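Local coordinates for protein mitochondrial enolase superfamily member 1 (Homo sapiens, PDB 4A35) that catalyses the magnesium-dependent dehydration of L-fuconate to 2-keto-3-deoxy-L-fuconate, a step in the breakdown of L-fucose, at residues A[278-281]-A[282-286]; A[364-367]-A[368-371]. All blocks are in the same frame, centred on the assembly; numbering follows the deposited sequence.

Contact 1: residues A[278-281]-A[282-286]; sequences EPTS and PDDIL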
loop_
_atom_site.group_PDB
_atom_site.type_symbol
_atom_site.label_atom_id
_atom_site.label_comp_id
_atom_site.label_asym_id
_atom_site.label_seq_id
_atom_site.Cartn_x
_atom_site.Cartn_y
_atom_site.Cartn_z
ATOM N N GLU A 278 16.969 1.159 -4.815
ATOM C CA GLU A 278 15.681 1.654 -5.272
ATOM C C GLU A 278 15.769 2.345 -6.653
ATOM O O GLU A 278 15.406 3.525 -6.782
ATOM C CB GLU A 278 15.061 2.597 -4.234
ATOM C CG GLU A 278 14.642 1.882 -2.966
ATOM C CD GLU A 278 13.488 2.635 -2.349
ATOM O OE1 GLU A 278 13.724 3.769 -1.853
ATOM O OE2 GLU A 278 12.352 2.108 -2.373
ATOM N N PRO A 279 16.283 1.661 -7.702
ATOM C CA PRO A 279 16.346 2.323 -9.029
ATOM C C PRO A 279 14.958 2.722 -9.554
ATOM O O PRO A 279 14.857 3.655 -10.340
ATOM C CB PRO A 279 17.012 1.268 -9.919
ATOM C CG PRO A 279 16.640 -0.085 -9.256
ATOM C CD PRO A 279 16.800 0.273 -7.773
ATOM N N THR A 280 13.870 2.035 -9.119
ATOM C CA THR A 280 12.544 2.386 -9.624
ATOM C C THR A 280 11.522 2.201 -8.490
ATOM O O THR A 280 11.931 2.023 -7.310
ATOM C CB THR A 280 12.211 1.572 -10.907
ATOM O OG1 THR A 280 11.094 2.172 -11.525
ATOM C CG2 THR A 280 11.933 0.045 -10.634
ATOM N N SER A 281 10.244 2.272 -8.851
ATOM C CA SER A 281 9.084 2.094 -7.943
ATOM C C SER A 281 9.324 0.881 -6.980
ATOM O O SER A 281 9.683 -0.204 -7.462
ATOM C CB SER A 281 7.810 1.888 -8.747
ATOM O OG SER A 281 6.786 1.366 -7.915
ATOM N N PRO A 282 9.036 1.046 -5.661
ATOM C CA PRO A 282 9.244 -0.053 -4.688
ATOM C C PRO A 282 8.256 -1.198 -4.925
ATOM O O PRO A 282 8.444 -2.267 -4.365
ATOM C CB PRO A 282 8.992 0.634 -3.343
ATOM C CG PRO A 282 7.909 1.658 -3.684
ATOM C CD PRO A 282 8.474 2.232 -4.976
ATOM N N ASP A 283 7.204 -0.961 -5.744
ATOM C CA ASP A 283 6.234 -2.026 -6.131
ATOM C C ASP A 283 6.657 -2.803 -7.381
ATOM O O ASP A 283 6.018 -3.810 -7.730
ATOM C CB ASP A 283 4.861 -1.396 -6.467
ATOM C CG ASP A 283 4.194 -0.684 -5.318
ATOM O OD1 ASP A 283 4.146 -1.259 -4.205
ATOM O OD2 ASP A 283 3.662 0.421 -5.541
ATOM N N ASP A 284 7.662 -2.296 -8.119
ATOM C CA ASP A 284 7.911 -2.922 -9.416
ATOM C C ASP A 284 8.930 -4.045 -9.281
ATOM O O ASP A 284 10.118 -3.847 -9.482
ATOM C CB ASP A 284 8.373 -1.866 -10.413
ATOM C CG ASP A 284 8.165 -2.281 -11.867
ATOM O OD1 ASP A 284 7.853 -3.514 -12.124
ATOM O OD2 ASP A 284 8.301 -1.412 -12.732
ATOM N N ILE A 285 8.432 -5.232 -8.987
ATOM C CA ILE A 285 9.237 -6.455 -8.856
ATOM C C ILE A 285 9.874 -6.764 -10.204
ATOM O O ILE A 285 11.092 -6.974 -10.274
ATOM C CB ILE A 285 8.359 -7.644 -8.370
ATOM C CG1 ILE A 285 7.812 -7.378 -6.939
ATOM C CG2 ILE A 285 9.090 -8.991 -8.461
ATOM C CD1 ILE A 285 6.270 -7.698 -6.842
ATOM N N LEU A 286 9.031 -6.831 -11.279
ATOM C CA LEU A 286 9.525 -7.173 -12.612
ATOM C C LEU A 286 10.526 -6.119 -13.096
ATOM O O LEU A 286 11.522 -6.488 -13.764
ATOM C CB LEU A 286 8.383 -7.342 -13.624
ATOM C CG LEU A 286 7.262 -8.394 -13.242
ATOM C CD1 LEU A 286 6.233 -8.527 -14.398
ATOM C CD2 LEU A 286 7.856 -9.752 -12.918
HETATM O O HOH W 1 8.908 1.212 -12.981
HETATM O O HOH W 2 4.688 2.599 -7.510
#

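Contact 2: residues A[364-367]-A[368-371]; sequences ELVQ and HLII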
loop_
_atom_site.group_PDB
_atom_site.type_symbol
_atom_site.label_atom_id
_atom_site.label_comp_id
_atom_site.label_asym_id
_atom_site.label_seq_id
_atom_site.Cartn_x
_atom_site.Cartn_y
_atom_site.Cartn_z
ATOM N N GLU A 364 18.339 2.312 15.975
ATOM C CA GLU A 364 18.100 1.761 17.305
ATOM C C GLU A 364 17.305 0.430 17.236
ATOM O O GLU A 364 17.633 -0.494 17.978
ATOM C CB GLU A 364 17.316 2.773 18.165
ATOM C CG GLU A 364 18.168 3.890 18.791
ATOM C CD GLU A 364 18.892 4.848 17.850
ATOM O OE1 GLU A 364 18.400 5.081 16.720
ATOM O OE2 GLU A 364 19.869 5.484 18.311
ATOM N N LEU A 365 16.364 0.310 16.301
ATOM C CA LEU A 365 15.530 -0.937 16.225
ATOM C C LEU A 365 16.148 -1.976 15.329
ATOM O O LEU A 365 16.305 -3.107 15.740
ATOM C CB LEU A 365 14.094 -0.639 15.695
ATOM C CG LEU A 365 13.093 -0.071 16.699
ATOM C CD1 LEU A 365 13.595 1.282 17.290
ATOM C CD2 LEU A 365 11.684 0.080 16.053
ATOM N N VAL A 366 16.467 -1.600 14.093
ATOM C CA VAL A 366 16.873 -2.563 13.086
ATOM C C VAL A 366 18.190 -3.315 13.463
ATOM O O VAL A 366 18.333 -4.466 13.081
ATOM C CB VAL A 366 16.896 -1.960 11.690
ATOM C CG1 VAL A 366 18.242 -1.323 11.344
ATOM C CG2 VAL A 366 16.456 -3.018 10.658
ATOM N N GLN A 367 19.071 -2.690 14.240
ATOM C CA GLN A 367 20.332 -3.350 14.705
ATOM C C GLN A 367 19.977 -4.702 15.440
ATOM O O GLN A 367 20.696 -5.674 15.289
ATOM C CB GLN A 367 21.121 -2.386 15.646
ATOM C CG GLN A 367 20.379 -2.054 16.942
ATOM C CD GLN A 367 21.197 -1.174 17.882
ATOM O OE1 GLN A 367 22.452 -1.156 17.833
ATOM N NE2 GLN A 367 20.499 -0.369 18.670
ATOM N N HIS A 368 18.845 -4.748 16.221
ATOM C CA HIS A 368 18.455 -5.981 16.913
ATOM C C HIS A 368 18.144 -7.075 15.905
ATOM O O HIS A 368 18.472 -8.233 16.129
ATOM C CB HIS A 368 17.184 -5.723 17.786
ATOM C CG HIS A 368 17.411 -4.869 18.997
ATOM N ND1 HIS A 368 17.683 -5.439 20.239
ATOM C CD2 HIS A 368 17.368 -3.528 19.126
ATOM C CE1 HIS A 368 17.832 -4.420 21.067
ATOM N NE2 HIS A 368 17.629 -3.246 20.447
ATOM N N LEU A 369 17.448 -6.709 14.832
ATOM C CA LEU A 369 17.003 -7.700 13.851
ATOM C C LEU A 369 18.209 -8.312 13.091
ATOM O O LEU A 369 18.243 -9.526 12.843
ATOM C CB LEU A 369 15.979 -7.084 12.879
ATOM C CG LEU A 369 14.686 -6.533 13.520
ATOM C CD1 LEU A 369 13.795 -5.795 12.443
ATOM C CD2 LEU A 369 13.908 -7.599 14.207
ATOM N N ILE A 370 19.171 -7.470 12.705
ATOM C CA ILE A 370 20.306 -7.962 11.917
ATOM C C ILE A 370 21.352 -8.703 12.800
ATOM O O ILE A 370 21.964 -9.656 12.314
ATOM C CB ILE A 370 20.906 -6.851 11.024
ATOM C CG1 ILE A 370 21.608 -7.452 9.790
ATOM C CG2 ILE A 370 21.782 -5.812 11.770
ATOM C CD1 ILE A 370 20.637 -8.295 8.745
ATOM N N ILE A 371 21.490 -8.312 14.095
ATOM C CA ILE A 371 22.349 -9.056 15.010
ATOM C C ILE A 371 21.727 -10.472 15.172
ATOM O O ILE A 371 22.444 -11.466 15.128
ATOM C CB ILE A 371 22.562 -8.294 16.317
ATOM C CG1 ILE A 371 23.524 -7.072 16.056
ATOM C CG2 ILE A 371 23.070 -9.210 17.457
ATOM C CD1 ILE A 371 23.475 -6.063 17.154
#

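Contact 1: residues A[278-281]-A[282-286]
S281 turns the chain against P282 and D284 and spends both of its oxygens doing it. Its carbonyl O takes the amide of D284 at 3.0 Å, with a nearly straight N-H (165°) that comes in from well above the carbonyl plane, closing a type I beta turn from S281 to D284. The side chain serves the residue in between: OG, anti to the backbone N (chi1 164°), is brought beside its own carbonyl carbon, toward the D283 amide, whose N-H it accepts at 3.2 Å. A water that donates to D283 OD2 lies within hydrogen-bonding distance of S281 OG as well. Replacing the serine by an alanine removes OG, and the D283 amide is likely to lose its acceptor, the water its serine contact. The turn lies in the loop leading from strand 275-277 to helix 285-295, a beta-to-alpha connection in the barrel domain of this enolase-superfamily enzyme, and D284 is the N-cap of that helix, its OD1 accepting the N-H of G287. D284 CB rests 4.0 Å from T280 CG2, while a second water, 2.7 Å from D284 OD2, donates to that oxygen and to T280 OG1, which is also hydrogen-bonded to W256 O. The same OD2 forms a salt bridge with K315 of the second subunit, and D283 OD1 pairs with K109 of that subunit, so the turn is part of the dimer interface. On the side facing E278, the P282 ring and the glutamate side chain cross obliquely, with P282 CB 3.8 Å from E278 OE2, an oxygen that accepts a hydrogen bond from Q254 NE2.

Contact 2: residues A[364-367]-A[368-371]
Helix 362-377, in the barrel domain of the mandelate racemase/muconate lactonizing enzyme family, carries this buried contact, about two turns of helix in which each residue is set against those three and four further on. Two regular i-to-i+4 bonds hold the backbone: the I370 amide reaches V366 O at 3.1 Å, and I371 N reaches Q367 O at 3.0 Å. H368 N instead turns to L365 O, three residues back, in a more bent i-to-i+3 bond of 3.1 Å.

Q367 folds back on its own helix. Its CG sits between the backbone N and the carbonyl carbon (chi1 64°), and from there the extended chain carries the amide back to E364, where NE2 donates to E364 O at 3.0 Å; that oxygen lies almost in the plane of the amide. The H368 side chain runs alongside and points the same way, but its ring is turned 80° from the amide plane. E364 O also meets the imidazole edge, with H368 CD2 3.3 Å away, and so has the side chains of both residues against it. Both ring nitrogens have partners beyond this segment, ND1 with the amide of W136 and NE2 with S416 OG, which fixes the rotation of the ring.

On another side of the helix V366, whose side chain lies about 4 Å from that of A357, a probable substrate-binding residue, brings CG2 to 4.2 Å from L369 CD1. The CG1 of I371, anti to its own carbonyl carbon (chi1 -73°), lies back over the preceding turn, 3.2 Å from Q367 O.

In the fold
Contact 1 closes before contact 2 opens, and both lie in the C-terminal TIM-barrel domain of the enolase superfamily. Their centres are 25 Å apart and their nearest atoms about 14 Å, so they do not touch. Residues 278-286 join strand 275-277 of the parallel sheet to helix 285-295, beside the magnesium ion held by D251, E277 and E306, and reach the second subunit. Residues 364-371 lie in helix 362-377, where no other chain meets them; I370 approaches a different magnesium ion, bound by Y188, D373 and S380. One contact thus links the active-site region to the dimer interface, while the other belongs to the interior of the subunit.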